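Local coordinates for aminotransferase (PDB 3JTX), which probably transfers amino groups between amino acids and 2-oxo acids, using pyridoxal phosphate bound covalently to a lysine, as a class I/II aminotransferase, at residues 237-242 with 254-259; 336-341 with 355-360; 46-51 with 287-292; 311-316 with 387-392; 211-216 with 301-306. One frame throughout, in Å; residues are numbered along the deposited sequence.

Contact 1 (237-242 with 254-259); sequences LLMFTS and SGFVAG
T241 and F256 face each other as a hydrogen-bonded antiparallel pair, and their side chains touch as well. From CB, the F256 side chain rises on the T241 face. Its CG sits between the backbone N and the carbonyl carbon (chi1 68°), which stands the ring up beside T241, pointing the same way. CD2 lies 3.9 Å from T241 CG2, CE2 comes closer, to 3.5 Å from it, and CZ stays near it, so one ring face carries the methyl as a CH-pi contact displaced toward the rim. On the other flank CE1 reaches M239 SE at 4.2 Å, an oblique Met-aromatic contact made by a selenomethionine. M239 CG also packs on A258 CB.

Through the sheet, on the F240 side, V257 CG2 lies over the F240 ring, 3.8 Å from CE2. T241 N donates to F256 O almost straight (174°); the return bond from F256 N approaches T241 O from above its carbonyl plane. M239 and A258 exchange a second pair of bonds. At the ends, glycines G255 and G259 let the strands close up: the CA atoms of S242 and G255 are only 3.7 Å apart.

S242 OG continues to S244 and to the phosphate of the pyridoxal-lysine at position 245. Strand 255-259, antiparallel to both its neighbours, flanks 237-242 in the seven-stranded mixed sheet of the fold-type I aminotransferase large domain, the cofactor just past 237-242.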
# COMPACT_ATOMS: atom_id res chain seq x y z
N LEU A 237 8.08 0.81 21.17
CA LEU A 237 6.61 0.69 21.22
C LEU A 237 6.00 1.38 20.02
O LEU A 237 6.35 2.51 19.72
CB LEU A 237 6.03 1.38 22.46
CG LEU A 237 6.49 0.96 23.85
CD1 LEU A 237 5.66 1.72 24.90
CD2 LEU A 237 6.34 -0.56 24.02
N LEU A 238 5.07 0.70 19.36
CA LEU A 238 4.30 1.29 18.28
C LEU A 238 2.85 0.84 18.42
O LEU A 238 2.58 -0.34 18.56
CB LEU A 238 4.82 0.85 16.93
CG LEU A 238 6.18 1.39 16.47
CD1 LEU A 238 6.57 0.65 15.19
CD2 LEU A 238 6.16 2.93 16.26
N MSE A 239 1.92 1.80 18.39
CA MSE A 239 0.51 1.48 18.28
C MSE A 239 0.07 1.61 16.83
O MSE A 239 0.52 2.50 16.11
CB MSE A 239 -0.31 2.43 19.16
CG MSE A 239 -0.38 3.82 18.63
SE MSE A 239 -1.62 5.02 19.52
CE MSE A 239 -3.26 4.40 19.07
N PHE A 240 -0.82 0.72 16.40
CA PHE A 240 -1.38 0.73 15.06
C PHE A 240 -2.88 0.91 15.22
O PHE A 240 -3.53 0.16 15.98
CB PHE A 240 -1.09 -0.61 14.37
CG PHE A 240 0.33 -0.82 14.04
CD1 PHE A 240 1.24 -1.22 15.03
CD2 PHE A 240 0.79 -0.62 12.74
CE1 PHE A 240 2.54 -1.40 14.73
CE2 PHE A 240 2.13 -0.81 12.44
CZ PHE A 240 3.01 -1.20 13.44
N THR A 241 -3.43 1.92 14.57
CA THR A 241 -4.87 2.07 14.58
C THR A 241 -5.44 2.52 13.25
O THR A 241 -4.69 2.75 12.30
CB THR A 241 -5.36 2.92 15.76
OG1 THR A 241 -6.76 2.70 15.91
CG2 THR A 241 -5.05 4.42 15.56
N SER A 242 -6.76 2.65 13.20
CA SER A 242 -7.48 2.75 11.98
C SER A 242 -8.81 3.44 12.18
O SER A 242 -9.37 3.40 13.27
CB SER A 242 -7.71 1.31 11.50
OG SER A 242 -8.53 1.22 10.40
N SER A 254 -7.49 4.10 5.84
CA SER A 254 -6.82 5.15 6.58
C SER A 254 -6.69 4.87 8.09
O SER A 254 -7.67 4.56 8.78
CB SER A 254 -7.57 6.46 6.36
OG SER A 254 -7.01 7.53 7.12
N GLY A 255 -5.46 5.01 8.59
CA GLY A 255 -5.20 4.98 10.01
C GLY A 255 -3.89 5.70 10.30
O GLY A 255 -3.45 6.56 9.51
N PHE A 256 -3.27 5.35 11.41
CA PHE A 256 -1.94 5.85 11.72
C PHE A 256 -1.20 4.89 12.61
O PHE A 256 -1.81 4.02 13.23
CB PHE A 256 -1.97 7.27 12.32
CG PHE A 256 -2.58 7.37 13.70
CD1 PHE A 256 -1.82 7.13 14.84
CD2 PHE A 256 -3.91 7.73 13.86
CE1 PHE A 256 -2.37 7.27 16.11
CE2 PHE A 256 -4.47 7.87 15.13
CZ PHE A 256 -3.70 7.64 16.26
N VAL A 257 0.12 5.03 12.63
CA VAL A 257 1.01 4.34 13.55
C VAL A 257 1.68 5.43 14.40
O VAL A 257 1.96 6.52 13.91
CB VAL A 257 2.04 3.47 12.81
CG1 VAL A 257 2.93 4.31 11.87
CG2 VAL A 257 2.89 2.68 13.80
N ALA A 258 1.88 5.15 15.68
CA ALA A 258 2.47 6.15 16.59
C ALA A 258 3.34 5.49 17.65
O ALA A 258 3.08 4.38 18.09
CB ALA A 258 1.37 6.96 17.26
N GLY A 259 4.38 6.20 18.07
CA GLY A 259 5.31 5.68 19.06
C GLY A 259 6.74 6.07 18.74
O GLY A 259 6.99 7.18 18.26

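Contact 2 (336-341 with 355-360); sequences GDDLAF and PGRFLA
R357 grips D338 side-on, and that salt bridge is the tight part of the contact. NH2 donates to D338 OD1 at 2.8 Å, nearly straight and in the guanidinium plane, while NE donates to D338 OD2 at 3.0 Å. The two flat groups are not coplanar: their planes stand 52° apart, and OD1 is met from above the carboxylate plane. A bend at R357 chi3 (63°) turns the guanidinium back over the start of the helix, where L339 CB sits over the centre of one face, 3.9 Å from CZ. R357 N adds a weak bond to D338 OD2, and P355 CB lies 3.4 Å from that oxygen.

The other side is looser. D337, the N-cap, spends OD1 on A340 N; its approach to R357 NH2 is long, a matter of charge alone. One water joins D337 OD1 to R357 NH1, and a second makes weak links from R357 NH2 to G336 O. L339 CD1 merely grazes P355 and F358.

D338 OD1 also accepts from G371 N, just before strand 372-376. The first turn of helix 338-349 is thus tied to the 3-10 turn after strand 354-355, with helix 13-20 packing on P355 and F358 from elsewhere in the chain.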
# COMPACT_ATOMS: atom_id res chain seq x y z
N GLY A 336 -18.61 -28.01 24.14
CA GLY A 336 -17.25 -27.86 23.63
C GLY A 336 -17.06 -28.00 22.13
O GLY A 336 -15.95 -27.78 21.64
N ASP A 337 -18.10 -28.38 21.38
CA ASP A 337 -17.96 -28.66 19.95
C ASP A 337 -18.44 -27.46 19.13
O ASP A 337 -19.61 -27.37 18.75
CB ASP A 337 -18.70 -29.94 19.57
CG ASP A 337 -18.39 -30.41 18.16
OD1 ASP A 337 -17.84 -29.63 17.35
OD2 ASP A 337 -18.72 -31.56 17.84
N ASP A 338 -17.52 -26.54 18.85
CA ASP A 338 -17.84 -25.32 18.13
C ASP A 338 -18.21 -25.56 16.66
O ASP A 338 -18.98 -24.79 16.08
CB ASP A 338 -16.71 -24.29 18.25
CG ASP A 338 -15.34 -24.87 17.92
OD1 ASP A 338 -14.87 -25.77 18.67
OD2 ASP A 338 -14.75 -24.46 16.89
N LEU A 339 -17.69 -26.63 16.07
CA LEU A 339 -18.03 -27.01 14.70
C LEU A 339 -19.49 -27.47 14.63
O LEU A 339 -20.24 -27.00 13.77
CB LEU A 339 -17.11 -28.14 14.23
CG LEU A 339 -17.19 -28.51 12.75
CD1 LEU A 339 -16.98 -27.24 11.88
CD2 LEU A 339 -16.14 -29.59 12.46
N ALA A 340 -19.88 -28.35 15.54
CA ALA A 340 -21.25 -28.87 15.59
C ALA A 340 -22.23 -27.74 15.93
O ALA A 340 -23.34 -27.73 15.41
CB ALA A 340 -21.37 -30.02 16.58
N PHE A 341 -21.81 -26.80 16.77
CA PHE A 341 -22.61 -25.60 17.11
C PHE A 341 -22.93 -24.75 15.86
O PHE A 341 -24.08 -24.44 15.59
CB PHE A 341 -21.86 -24.77 18.15
CG PHE A 341 -22.71 -23.78 18.88
CD1 PHE A 341 -23.48 -24.19 19.96
CD2 PHE A 341 -22.72 -22.45 18.52
CE1 PHE A 341 -24.29 -23.27 20.65
CE2 PHE A 341 -23.50 -21.52 19.21
CZ PHE A 341 -24.28 -21.93 20.27
N PRO A 355 -16.70 -20.90 13.89
CA PRO A 355 -16.03 -21.81 14.80
C PRO A 355 -14.68 -21.24 15.26
O PRO A 355 -13.84 -20.83 14.43
CB PRO A 355 -15.85 -23.07 13.94
CG PRO A 355 -17.01 -23.04 13.03
CD PRO A 355 -17.14 -21.59 12.67
N GLY A 356 -14.48 -21.18 16.57
CA GLY A 356 -13.28 -20.55 17.13
C GLY A 356 -11.99 -21.21 16.68
O GLY A 356 -10.95 -20.55 16.57
N ARG A 357 -12.04 -22.51 16.40
CA ARG A 357 -10.85 -23.24 15.94
C ARG A 357 -10.28 -22.63 14.65
O ARG A 357 -9.08 -22.73 14.38
CB ARG A 357 -11.16 -24.74 15.77
CG ARG A 357 -12.04 -25.07 14.58
CD ARG A 357 -12.49 -26.53 14.62
NE ARG A 357 -13.31 -26.80 15.80
CZ ARG A 357 -13.70 -28.00 16.19
NH1 ARG A 357 -13.36 -29.09 15.51
NH2 ARG A 357 -14.46 -28.12 17.28
N PHE A 358 -11.13 -21.95 13.89
CA PHE A 358 -10.68 -21.32 12.64
C PHE A 358 -9.83 -20.07 12.83
O PHE A 358 -9.22 -19.59 11.86
CB PHE A 358 -11.88 -21.01 11.73
CG PHE A 358 -12.62 -22.24 11.21
CD1 PHE A 358 -12.06 -23.51 11.24
CD2 PHE A 358 -13.88 -22.10 10.64
CE1 PHE A 358 -12.76 -24.62 10.74
CE2 PHE A 358 -14.58 -23.21 10.13
CZ PHE A 358 -14.02 -24.46 10.18
N LEU A 359 -9.81 -19.53 14.05
CA LEU A 359 -9.03 -18.32 14.38
C LEU A 359 -7.76 -18.63 15.17
O LEU A 359 -7.07 -17.72 15.64
CB LEU A 359 -9.90 -17.34 15.20
CG LEU A 359 -11.18 -16.85 14.52
CD1 LEU A 359 -12.00 -15.95 15.47
CD2 LEU A 359 -10.79 -16.09 13.27
N ALA A 360 -7.46 -19.93 15.33
CA ALA A 360 -6.38 -20.35 16.20
C ALA A 360 -5.54 -21.46 15.59
O ALA A 360 -5.98 -22.19 14.69
CB ALA A 360 -6.96 -20.82 17.52
O HOH W 1 -14.59 -30.19 19.59
O HOH W 2 -15.38 -31.11 16.17

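Contact 3 (46-51 with 287-292); sequences KVITDA and IAAWDD
A51 and A288 meet methyl to methyl, their CB atoms 3.5 Å apart. The rest of the apolar packing is on the same small scale. I48 lays the CG1-CD1 branch along the methyl of A289, with CD1 3.6 Å and CG1 3.7 Å from A289 CB; chi1 (-60°), with CG1 anti to the carbonyl carbon, sets CG1 there, and the extended chi2 (178°) carries CD1 on past the same methyl. The CA atoms of I48 and A289 are the nearest pair, at 5.7 Å.

The alanines A51, A288 and A289 let the two helices come close. The segments of helix 46-54 and helix 280-291 run roughly antiparallel, 154° between their directions, with axes 8.5 Å apart, joining a helix from near the N-terminus to one that follows the sheet strands of the large domain. T49 of the former also packs on L56 of the second subunit.

Contacts between apolar and polar atoms come next. A288 CB rests against the carbonyl V47 O at 3.7 Å, and V47 CG1 touches D292 OD2 at 3.9 Å. That oxygen has its polar partner elsewhere, in H295 ND1, as the chain turns into the next helix.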
# COMPACT_ATOMS: atom_id res chain seq x y z
N LYS A 46 -21.56 11.57 7.13
CA LYS A 46 -21.48 12.69 6.22
C LYS A 46 -20.31 13.64 6.50
O LYS A 46 -19.79 14.23 5.57
CB LYS A 46 -22.81 13.46 6.23
CG LYS A 46 -22.87 14.67 5.30
CD LYS A 46 -24.32 15.20 5.17
CE LYS A 46 -24.36 16.70 4.90
NZ LYS A 46 -23.67 17.06 3.64
N VAL A 47 -19.92 13.79 7.76
CA VAL A 47 -18.80 14.68 8.09
C VAL A 47 -17.51 14.29 7.32
O VAL A 47 -16.74 15.15 6.90
CB VAL A 47 -18.51 14.77 9.61
CG1 VAL A 47 -17.99 13.45 10.18
CG2 VAL A 47 -17.54 15.89 9.91
N ILE A 48 -17.32 12.98 7.11
CA ILE A 48 -16.16 12.46 6.40
C ILE A 48 -16.33 12.63 4.87
O ILE A 48 -15.41 13.12 4.19
CB ILE A 48 -15.89 10.97 6.76
CG1 ILE A 48 -15.63 10.82 8.27
CG2 ILE A 48 -14.70 10.40 5.96
CD1 ILE A 48 -15.39 9.34 8.74
N THR A 49 -17.49 12.26 4.34
CA THR A 49 -17.70 12.30 2.90
C THR A 49 -17.73 13.74 2.40
O THR A 49 -17.20 14.04 1.33
CB THR A 49 -18.95 11.50 2.45
OG1 THR A 49 -20.10 11.97 3.14
CG2 THR A 49 -18.78 10.01 2.75
N ASP A 50 -18.29 14.65 3.20
CA ASP A 50 -18.24 16.08 2.91
C ASP A 50 -16.81 16.61 2.71
O ASP A 50 -16.56 17.35 1.76
CB ASP A 50 -18.88 16.89 4.05
CG ASP A 50 -20.40 16.94 3.98
OD1 ASP A 50 -20.99 16.48 2.98
OD2 ASP A 50 -21.01 17.47 4.95
N ALA A 51 -15.91 16.26 3.63
CA ALA A 51 -14.51 16.74 3.60
C ALA A 51 -13.74 16.17 2.40
O ALA A 51 -12.92 16.87 1.78
CB ALA A 51 -13.78 16.37 4.90
N ILE A 287 -8.66 13.86 8.58
CA ILE A 287 -8.64 14.97 9.54
C ILE A 287 -10.06 15.22 10.08
O ILE A 287 -10.27 15.28 11.30
CB ILE A 287 -8.07 16.26 8.91
CG1 ILE A 287 -6.57 16.13 8.66
CG2 ILE A 287 -8.31 17.47 9.83
CD1 ILE A 287 -6.00 17.17 7.67
N ALA A 288 -11.02 15.32 9.16
CA ALA A 288 -12.43 15.50 9.54
C ALA A 288 -12.91 14.38 10.47
O ALA A 288 -13.63 14.65 11.44
CB ALA A 288 -13.32 15.57 8.30
N ALA A 289 -12.51 13.15 10.17
CA ALA A 289 -12.87 11.98 10.98
C ALA A 289 -12.28 12.01 12.39
O ALA A 289 -13.00 11.85 13.36
CB ALA A 289 -12.46 10.68 10.25
N TRP A 290 -10.96 12.18 12.49
CA TRP A 290 -10.30 12.22 13.79
C TRP A 290 -10.75 13.41 14.63
O TRP A 290 -10.81 13.30 15.86
CB TRP A 290 -8.77 12.19 13.66
CG TRP A 290 -8.20 10.89 13.14
CD1 TRP A 290 -7.57 10.69 11.95
CD2 TRP A 290 -8.23 9.60 13.78
NE1 TRP A 290 -7.19 9.38 11.81
CE2 TRP A 290 -7.59 8.69 12.92
CE3 TRP A 290 -8.74 9.13 14.99
CZ2 TRP A 290 -7.44 7.34 13.23
CZ3 TRP A 290 -8.58 7.78 15.31
CH2 TRP A 290 -7.93 6.91 14.43
N ASP A 291 -11.07 14.54 13.99
CA ASP A 291 -11.52 15.75 14.68
C ASP A 291 -12.94 15.64 15.25
O ASP A 291 -13.27 16.36 16.18
CB ASP A 291 -11.49 16.98 13.73
CG ASP A 291 -10.10 17.57 13.55
OD1 ASP A 291 -9.15 17.19 14.27
OD2 ASP A 291 -9.95 18.45 12.68
N ASP A 292 -13.78 14.80 14.67
CA ASP A 292 -15.18 14.70 15.10
C ASP A 292 -15.42 13.50 16.00
O ASP A 292 -14.99 12.38 15.70
CB ASP A 292 -16.09 14.56 13.90
CG ASP A 292 -17.55 14.55 14.29
OD1 ASP A 292 -17.99 15.55 14.86
OD2 ASP A 292 -18.25 13.54 14.06

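Contact 4 (311-316 with 387-392); sequences IPILQQ and AAEDIV
I313 pushes its CG2 methyl into the hollow between A388 and E389, one of two bumps of equal buried area. That methyl lies 3.8 Å from A388 CB and equally near A388 C and E389 N, so it touches helix backbone as well as side chain. With CG1 anti to the carbonyl carbon (chi1 -66°), CG2 is left anti to the backbone N, facing A388, while the CG1 branch crosses E389 obliquely, CD1 reaching the aliphatic CG at 4.1 Å.

The complementary bump belongs to V392. Its CG2 drops into the dip between I313 and L314, 3.4 Å from I313 O and 3.9 Å from L314 CA, with L314 CD2 close by. The short A388 side chain leaves room for two neighbours, I313 CG2 beside its CB and L314 CD2 at 4.1 Å from it.

At the edge, the extended Q316 side chain brings NE2 to I313 O, donating at 2.8 Å, and that oxygen also accepts from Q316 N, so two donors hold it. The same NE2 passes 4.1 Å from V392 CG1, while OE1 turns to R396.

I391 carries the packing on to F341 and L345 of helix 338-349, and L314 touches I329 of strand 328-332. Helices laid against one another beside a small antiparallel sheet are the pattern of the small domain, built mostly of C-terminal chain, in fold-type I aminotransferases.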
# COMPACT_ATOMS: atom_id res chain seq x y z
N ILE A 311 -26.92 -9.78 25.44
CA ILE A 311 -26.22 -10.50 26.51
C ILE A 311 -27.22 -11.15 27.48
O ILE A 311 -27.10 -12.36 27.74
CB ILE A 311 -25.18 -9.61 27.25
CG1 ILE A 311 -24.00 -9.31 26.33
CG2 ILE A 311 -24.72 -10.29 28.54
CD1 ILE A 311 -23.14 -10.52 25.95
N PRO A 312 -28.20 -10.39 27.99
CA PRO A 312 -29.16 -11.04 28.91
C PRO A 312 -29.99 -12.15 28.26
O PRO A 312 -30.40 -13.08 28.95
CB PRO A 312 -30.06 -9.89 29.40
CG PRO A 312 -29.63 -8.67 28.70
CD PRO A 312 -28.48 -8.96 27.79
N ILE A 313 -30.24 -12.07 26.95
CA ILE A 313 -30.96 -13.15 26.26
C ILE A 313 -30.09 -14.41 26.27
O ILE A 313 -30.53 -15.47 26.69
CB ILE A 313 -31.38 -12.77 24.81
CG1 ILE A 313 -32.41 -11.64 24.84
CG2 ILE A 313 -31.99 -13.96 24.08
CD1 ILE A 313 -32.71 -11.07 23.47
N LEU A 314 -28.83 -14.27 25.85
CA LEU A 314 -27.93 -15.43 25.79
C LEU A 314 -27.67 -16.02 27.18
O LEU A 314 -27.50 -17.24 27.33
CB LEU A 314 -26.60 -15.04 25.12
CG LEU A 314 -26.64 -14.72 23.63
CD1 LEU A 314 -25.24 -14.26 23.15
CD2 LEU A 314 -27.17 -15.92 22.80
N GLN A 315 -27.64 -15.17 28.20
CA GLN A 315 -27.38 -15.63 29.57
C GLN A 315 -28.45 -16.57 30.13
O GLN A 315 -28.24 -17.18 31.16
CB GLN A 315 -27.18 -14.44 30.51
CG GLN A 315 -25.81 -13.78 30.38
CD GLN A 315 -25.70 -12.50 31.18
OE1 GLN A 315 -26.70 -11.83 31.46
NE2 GLN A 315 -24.47 -12.14 31.55
N GLN A 316 -29.58 -16.70 29.44
CA GLN A 316 -30.59 -17.67 29.82
C GLN A 316 -30.08 -19.10 29.72
O GLN A 316 -30.56 -19.95 30.43
CB GLN A 316 -31.84 -17.54 28.94
CG GLN A 316 -32.62 -16.25 29.16
CD GLN A 316 -33.72 -16.09 28.13
OE1 GLN A 316 -34.88 -16.30 28.42
NE2 GLN A 316 -33.34 -15.74 26.91
N ALA A 387 -31.70 -13.26 16.41
CA ALA A 387 -30.67 -14.31 16.35
C ALA A 387 -30.40 -14.89 17.75
O ALA A 387 -30.35 -16.11 17.92
CB ALA A 387 -29.38 -13.76 15.72
N ALA A 388 -30.28 -14.02 18.75
CA ALA A 388 -29.98 -14.46 20.11
C ALA A 388 -31.11 -15.35 20.64
O ALA A 388 -30.87 -16.40 21.23
CB ALA A 388 -29.75 -13.26 21.04
N GLU A 389 -32.34 -14.92 20.42
CA GLU A 389 -33.52 -15.69 20.80
C GLU A 389 -33.56 -17.05 20.12
O GLU A 389 -33.84 -18.06 20.75
CB GLU A 389 -34.79 -14.90 20.47
CG GLU A 389 -35.01 -13.71 21.40
CD GLU A 389 -36.11 -12.78 20.93
OE1 GLU A 389 -36.60 -12.94 19.78
OE2 GLU A 389 -36.49 -11.88 21.71
N ASP A 390 -33.27 -17.08 18.82
CA ASP A 390 -33.28 -18.33 18.07
C ASP A 390 -32.16 -19.27 18.54
O ASP A 390 -32.39 -20.47 18.65
CB ASP A 390 -33.17 -18.05 16.56
CG ASP A 390 -34.43 -17.35 15.99
OD1 ASP A 390 -35.48 -17.37 16.67
OD2 ASP A 390 -34.37 -16.78 14.89
N ILE A 391 -30.98 -18.73 18.82
CA ILE A 391 -29.88 -19.56 19.32
C ILE A 391 -30.28 -20.20 20.67
O ILE A 391 -30.11 -21.41 20.87
CB ILE A 391 -28.55 -18.75 19.46
CG1 ILE A 391 -28.03 -18.34 18.07
CG2 ILE A 391 -27.47 -19.58 20.18
CD1 ILE A 391 -26.97 -17.23 18.08
N VAL A 392 -30.82 -19.40 21.58
CA VAL A 392 -31.22 -19.88 22.91
C VAL A 392 -32.25 -21.01 22.82
O VAL A 392 -32.12 -22.02 23.54
CB VAL A 392 -31.74 -18.72 23.81
CG1 VAL A 392 -32.55 -19.25 25.00
CG2 VAL A 392 -30.58 -17.84 24.28

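Contact 5 (211-216 with 301-306); sequences SEIYFD and RLYQEK
I213, in the loop after strand 203-207, is the first residue of 211-216 to touch helix 294-314, and it meets Y303 with both branches. CD1 lies 3.8 Å from Y303 CE2, and CG2 lies at the same distance from CD2, so the two methyls meet neighbouring ring atoms obliquely. H42 and F327 also pack against that tyrosine.

Y214 points away at CB, but its carbonyl takes part: a water donates to Y214 O and to Q304 OE1 at 2.7 Å. F215 follows with its CB 3.6 Å from Q304 OE1, which lies at the edge of the phenyl ring; the ring and amide planes stand nearly perpendicular, at 82°. Next, D216 N donates to Q304 OE1 at 2.9 Å, in the carbonyl plane and on a lone pair. Q304 reaches this spot because its chain bends at chi2 (90°). Across the amide, Q304 NE2 gives a weak bond to D216 OD1 at 3.3 Å, its stronger partner being E308 OE2 on the same helix.

Q304 therefore ties the loop to the helix through both ends of its amide: OE1 is gripped by an N-H and a water, and NE2 is shared between two carboxylates, whose negative charge would tend to polarise the amide and strengthen OE1 as an acceptor.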
# COMPACT_ATOMS: atom_id res chain seq x y z
N SER A 211 -10.36 0.25 19.68
CA SER A 211 -10.29 1.10 20.88
C SER A 211 -11.56 1.91 21.18
O SER A 211 -11.81 2.28 22.34
CB SER A 211 -9.11 2.08 20.79
OG SER A 211 -9.36 3.08 19.81
N GLU A 212 -12.34 2.22 20.14
CA GLU A 212 -13.53 3.07 20.30
C GLU A 212 -14.84 2.31 20.41
O GLU A 212 -15.87 2.93 20.61
CB GLU A 212 -13.64 4.09 19.16
CG GLU A 212 -12.39 4.93 19.00
CD GLU A 212 -11.95 5.49 20.32
OE1 GLU A 212 -12.69 6.34 20.84
OE2 GLU A 212 -10.91 5.04 20.86
N ILE A 213 -14.80 0.99 20.29
CA ILE A 213 -16.01 0.18 20.44
C ILE A 213 -16.02 -0.40 21.86
O ILE A 213 -15.38 -1.43 22.12
CB ILE A 213 -16.11 -0.94 19.36
CG1 ILE A 213 -15.84 -0.38 17.94
CG2 ILE A 213 -17.45 -1.61 19.44
CD1 ILE A 213 -16.72 0.78 17.53
N TYR A 214 -16.72 0.30 22.75
CA TYR A 214 -16.76 -0.03 24.18
C TYR A 214 -18.09 0.38 24.80
O TYR A 214 -18.91 1.02 24.15
CB TYR A 214 -15.58 0.63 24.93
CG TYR A 214 -15.53 2.15 24.88
CD1 TYR A 214 -16.31 2.93 25.74
CD2 TYR A 214 -14.70 2.81 23.98
CE1 TYR A 214 -16.26 4.33 25.69
CE2 TYR A 214 -14.65 4.20 23.92
CZ TYR A 214 -15.44 4.96 24.79
OH TYR A 214 -15.40 6.35 24.77
N PHE A 215 -18.27 0.03 26.07
CA PHE A 215 -19.55 0.15 26.75
C PHE A 215 -19.47 1.04 27.98
O PHE A 215 -18.41 1.20 28.59
CB PHE A 215 -20.04 -1.25 27.13
CG PHE A 215 -19.85 -2.25 26.03
CD1 PHE A 215 -20.57 -2.13 24.85
CD2 PHE A 215 -18.91 -3.26 26.14
CE1 PHE A 215 -20.36 -3.01 23.80
CE2 PHE A 215 -18.69 -4.14 25.10
CZ PHE A 215 -19.42 -4.02 23.92
N ASP A 216 -20.61 1.66 28.30
CA ASP A 216 -20.85 2.25 29.62
C ASP A 216 -19.71 3.15 30.11
O ASP A 216 -19.38 3.14 31.30
CB ASP A 216 -21.10 1.12 30.63
CG ASP A 216 -22.39 0.33 30.36
OD1 ASP A 216 -23.47 0.98 30.30
OD2 ASP A 216 -22.37 -0.92 30.23
N ARG A 301 -23.06 4.03 20.43
CA ARG A 301 -24.41 3.85 20.97
C ARG A 301 -25.18 2.71 20.25
O ARG A 301 -25.93 1.96 20.90
CB ARG A 301 -25.20 5.17 20.90
CG ARG A 301 -26.58 5.14 21.54
N LEU A 302 -25.00 2.57 18.94
CA LEU A 302 -25.62 1.45 18.19
C LEU A 302 -25.16 0.11 18.75
O LEU A 302 -25.97 -0.79 18.97
CB LEU A 302 -25.31 1.51 16.69
CG LEU A 302 -25.91 2.64 15.84
CD1 LEU A 302 -25.31 2.60 14.43
CD2 LEU A 302 -27.45 2.59 15.78
N TYR A 303 -23.85 -0.03 19.00
CA TYR A 303 -23.33 -1.30 19.50
C TYR A 303 -23.76 -1.58 20.95
O TYR A 303 -24.10 -2.71 21.29
CB TYR A 303 -21.81 -1.36 19.39
CG TYR A 303 -21.28 -1.44 17.97
CD1 TYR A 303 -21.51 -2.56 17.18
CD2 TYR A 303 -20.51 -0.41 17.44
CE1 TYR A 303 -20.99 -2.66 15.88
CE2 TYR A 303 -19.99 -0.49 16.15
CZ TYR A 303 -20.23 -1.61 15.37
OH TYR A 303 -19.71 -1.70 14.09
N GLN A 304 -23.71 -0.55 21.79
CA GLN A 304 -24.20 -0.62 23.17
C GLN A 304 -25.63 -1.18 23.24
O GLN A 304 -25.92 -2.07 24.05
CB GLN A 304 -24.15 0.78 23.80
CG GLN A 304 -24.82 0.93 25.16
CD GLN A 304 -23.91 0.65 26.35
OE1 GLN A 304 -22.75 1.07 26.39
NE2 GLN A 304 -24.46 -0.04 27.36
N GLU A 305 -26.52 -0.66 22.39
CA GLU A 305 -27.92 -1.09 22.38
C GLU A 305 -27.99 -2.58 22.06
O GLU A 305 -28.67 -3.34 22.73
CB GLU A 305 -28.70 -0.27 21.36
CG GLU A 305 -30.18 -0.60 21.27
CD GLU A 305 -30.91 0.15 20.15
OE1 GLU A 305 -30.25 0.75 19.27
OE2 GLU A 305 -32.16 0.11 20.16
N LYS A 306 -27.24 -3.01 21.05
CA LYS A 306 -27.25 -4.42 20.67
C LYS A 306 -26.82 -5.33 21.84
O LYS A 306 -27.49 -6.32 22.14
CB LYS A 306 -26.32 -4.67 19.47
CG LYS A 306 -26.75 -3.96 18.19
CD LYS A 306 -25.79 -4.25 17.05
CE LYS A 306 -25.67 -3.08 16.07
NZ LYS A 306 -24.78 -3.45 14.93
O HOH W 3 -21.16 2.58 24.87

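Contact 1 is fully buried, a pair of sheet strands held by a ladder of backbone bonds with aromatic and methyl contacts on both faces. Contact 3 reaches it through W290, which packs on F256 and T241, yet it lies further out and relies on small apolar side chains. Contacts 4 and 5 share helix 294-314: contact 5 is largely buried and polar at one end, while contact 4 is apolar with exposed edges. Contact 2, nested in the chain loop closed by contact 4 and touching it through F341 and I391, is the one contact held across its segments by a salt bridge. Contacts 1 and 2 have centres about 31 Å apart, on opposite sides of the chain's centre.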